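Local structure of probable porin (Pseudomonas aeruginosa, 4FSO) at residues A[259-264]-A[280-285]. The protein probably acts as a porin, an outer-membrane beta-barrel that lets small solutes cross the outer membrane. Numbering follows the deposited sequence.
Sequences NRALSL and QRMNGA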
ATOM      1  N   ASN A 259     -17.297  10.703  -1.719  1.00 22.90           N
ATOM      2  CA  ASN A 259     -17.056   9.303  -1.963  1.00 14.27           C
ATOM      3  C   ASN A 259     -17.195   8.392  -0.772  1.00 11.74           C
ATOM      4  O   ASN A 259     -16.625   8.613   0.273  1.00 17.29           O
ATOM      5  CB  ASN A 259     -15.660   9.097  -2.584  1.00  9.77           C
ATOM      6  CG  ASN A 259     -15.364   7.645  -2.871  1.00 12.24           C
ATOM      7  OD1 ASN A 259     -15.774   7.138  -3.890  1.00 27.19           O
ATOM      8  ND2 ASN A 259     -14.673   6.970  -1.967  1.00 12.53           N
ATOM      9  N   ARG A 260     -17.908   7.306  -0.981  1.00 17.03           N
ATOM     10  CA  ARG A 260     -17.815   6.181  -0.074  1.00 20.49           C
ATOM     11  C   ARG A 260     -17.214   4.974  -0.794  1.00 28.18           C
ATOM     12  O   ARG A 260     -17.631   4.604  -1.894  1.00 33.56           O
ATOM     13  CB  ARG A 260     -19.176   5.897   0.607  1.00 18.52           C
ATOM     14  CG  ARG A 260     -19.462   6.960   1.660  1.00 29.07           C
ATOM     15  CD  ARG A 260     -20.914   7.297   1.821  1.00 42.80           C
ATOM     16  NE  ARG A 260     -21.610   7.682   0.586  1.00 46.26           N
ATOM     17  CZ  ARG A 260     -21.364   8.777  -0.129  1.00 37.33           C
ATOM     18  NH1 ARG A 260     -20.390   9.616   0.213  1.00 36.50           N
ATOM     19  NH2 ARG A 260     -22.097   9.025  -1.199  1.00 28.51           N
ATOM     20  N   ALA A 261     -16.185   4.397  -0.185  1.00 29.07           N
ATOM     21  CA  ALA A 261     -15.543   3.230  -0.756  1.00 24.36           C
ATOM     22  C   ALA A 261     -15.691   2.026   0.165  1.00 26.88           C
ATOM     23  O   ALA A 261     -15.279   2.049   1.326  1.00 28.50           O
ATOM     24  CB  ALA A 261     -14.092   3.512  -1.038  1.00 18.51           C
ATOM     25  N   LEU A 262     -16.287   0.972  -0.370  1.00 22.20           N
ATOM     26  CA  LEU A 262     -16.417  -0.260   0.374  1.00 20.99           C
ATOM     27  C   LEU A 262     -15.707  -1.401  -0.335  1.00 26.79           C
ATOM     28  O   LEU A 262     -15.852  -1.582  -1.536  1.00 33.22           O
ATOM     29  CB  LEU A 262     -17.895  -0.585   0.573  1.00 17.41           C
ATOM     30  CG  LEU A 262     -18.194  -1.828   1.404  1.00 37.97           C
ATOM     31  CD1 LEU A 262     -17.326  -1.863   2.622  1.00 36.02           C
ATOM     32  CD2 LEU A 262     -19.664  -1.851   1.809  1.00 46.75           C
ATOM     33  N   SER A 263     -14.912  -2.161   0.403  1.00 20.47           N
ATOM     34  CA  SER A 263     -14.402  -3.408  -0.147  1.00 16.42           C
ATOM     35  C   SER A 263     -14.410  -4.515   0.862  1.00 21.75           C
ATOM     36  O   SER A 263     -14.237  -4.317   2.080  1.00 21.00           O
ATOM     37  CB  SER A 263     -13.009  -3.273  -0.782  1.00 29.81           C
ATOM     38  OG  SER A 263     -11.969  -3.253   0.178  1.00 29.45           O
ATOM     39  N   LEU A 264     -14.615  -5.702   0.326  1.00 20.49           N
ATOM     40  CA  LEU A 264     -14.675  -6.899   1.128  1.00 27.47           C
ATOM     41  C   LEU A 264     -13.896  -7.999   0.408  1.00 37.41           C
ATOM     42  O   LEU A 264     -14.137  -8.310  -0.768  1.00 25.67           O
ATOM     43  CB  LEU A 264     -16.125  -7.299   1.344  1.00 27.15           C
ATOM     44  CG  LEU A 264     -16.385  -8.668   1.958  1.00 40.87           C
ATOM     45  CD1 LEU A 264     -15.856  -8.741   3.392  1.00 44.39           C
ATOM     46  CD2 LEU A 264     -17.869  -8.910   1.909  1.00 35.48           C
ATOM     47  N   GLN A 280     -15.972  -4.896  -4.443  1.00 23.50           N
ATOM     48  CA  GLN A 280     -15.607  -3.525  -4.203  1.00 15.73           C
ATOM     49  C   GLN A 280     -16.668  -2.623  -4.815  1.00 28.81           C
ATOM     50  O   GLN A 280     -17.163  -2.906  -5.904  1.00 28.80           O
ATOM     51  CB  GLN A 280     -14.248  -3.244  -4.836  1.00 17.96           C
ATOM     52  CG  GLN A 280     -13.745  -1.816  -4.672  1.00 26.88           C
ATOM     53  CD  GLN A 280     -12.238  -1.699  -4.889  1.00 30.84           C
ATOM     54  OE1 GLN A 280     -11.443  -2.372  -4.222  1.00 28.43           O
ATOM     55  NE2 GLN A 280     -11.844  -0.856  -5.833  1.00 17.88           N
ATOM     56  N   ARG A 281     -17.009  -1.545  -4.110  1.00 22.39           N
ATOM     57  CA  ARG A 281     -17.976  -0.590  -4.598  1.00 15.20           C
ATOM     58  C   ARG A 281     -17.714   0.851  -4.162  1.00 29.80           C
ATOM     59  O   ARG A 281     -17.396   1.146  -2.999  1.00 34.28           O
ATOM     60  CB  ARG A 281     -19.391  -1.003  -4.221  1.00 18.59           C
ATOM     61  CG  ARG A 281     -20.434   0.038  -4.600  1.00 24.79           C
ATOM     62  CD  ARG A 281     -21.814  -0.550  -4.546  1.00 38.64           C
ATOM     63  NE  ARG A 281     -22.804   0.446  -4.924  1.00 50.14           N
ATOM     64  CZ  ARG A 281     -24.042   0.155  -5.289  1.00 40.26           C
ATOM     65  NH1 ARG A 281     -24.439  -1.104  -5.327  1.00 33.36           N
ATOM     66  NH2 ARG A 281     -24.873   1.128  -5.613  1.00 46.67           N
ATOM     67  N   MET A 282     -17.857   1.737  -5.141  1.00 24.67           N
ATOM     68  CA  MET A 282     -17.660   3.168  -5.015  1.00 23.23           C
ATOM     69  C   MET A 282     -19.031   3.856  -5.083  1.00 34.45           C
ATOM     70  O   MET A 282     -19.885   3.508  -5.933  1.00 24.21           O
ATOM     71  CB  MET A 282     -16.805   3.617  -6.206  1.00 29.22           C
ATOM     72  CG  MET A 282     -15.472   4.288  -5.903  1.00 36.92           C
ATOM     73  SD  MET A 282     -14.240   3.360  -4.967  1.00 31.79           S
ATOM     74  CE  MET A 282     -14.457   1.698  -5.594  1.00 59.23           C
ATOM     75  N   ASN A 283     -19.250   4.815  -4.181  1.00 21.50           N
ATOM     76  CA  ASN A 283     -20.481   5.601  -4.179  1.00 14.00           C
ATOM     77  C   ASN A 283     -20.193   7.078  -4.027  1.00 19.60           C
ATOM     78  O   ASN A 283     -19.320   7.466  -3.249  1.00 29.76           O
ATOM     79  CB  ASN A 283     -21.420   5.157  -3.054  1.00 35.36           C
ATOM     80  CG  ASN A 283     -21.666   3.661  -3.052  1.00 53.85           C
ATOM     81  OD1 ASN A 283     -20.836   2.886  -2.560  1.00 49.32           O
ATOM     82  ND2 ASN A 283     -22.813   3.244  -3.601  1.00 59.77           N
ATOM     83  N   GLY A 284     -20.938   7.907  -4.751  1.00 19.64           N
ATOM     84  CA  GLY A 284     -20.791   9.344  -4.642  1.00 12.49           C
ATOM     85  C   GLY A 284     -20.353   9.891  -5.970  1.00 22.02           C
ATOM     86  O   GLY A 284     -20.242   9.147  -6.943  1.00 33.69           O
ATOM     87  N   ALA A 285     -20.100  11.189  -6.013  1.00 21.52           N
ATOM     88  CA  ALA A 285     -19.724  11.848  -7.262  1.00 29.43           C
ATOM     89  C   ALA A 285     -18.251  11.603  -7.626  1.00 32.95           C
ATOM     90  O   ALA A 285     -17.863  11.645  -8.792  1.00 31.98           O
ATOM     91  CB  ALA A 285     -19.990  13.343  -7.154  1.00 16.03           C
TER
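R260 and N283 form an antiparallel hydrogen-bonded pair: R260 N donates a hydrogen bond to N283 O (2.7 Å), and N283 N donates one to R260 O (2.8 Å). Two residues along, L262 and R281 repeat the exchange, L262 N meeting R281 O at 2.9 Å in an almost straight bond (178° at the hydrogen). Between and beyond these pairs, CA-H...O contacts add to the seam, among them Q280 CA to L262 O at 3.3 Å. The R260 chain, bent at chi2 and chi3 (-54°), folds back so that N283 O lies over one face of its guanidinium, off-centre toward the rim, while NH1 is salt-bridged to D258; NH2 comes within 3.7 Å of G284 CA, where the strand gives way to loop. On the sheet face of A261, S263, Q280 and M282, the sulfur M282 SD rests 3.9 Å from A261 CB. Beside them the amide of Q280 passes S263 CB and is held by N300, D306 and F307, and S263 OG bonds to A299; loop residues M288, L298 and A308 pack on this buried face. The segments belong to the beta hairpin of strands 258-270 and 273-283 in the barrel wall, flanked by strand 236-248 next to 259-264 and strand 313-322 next to 280-283.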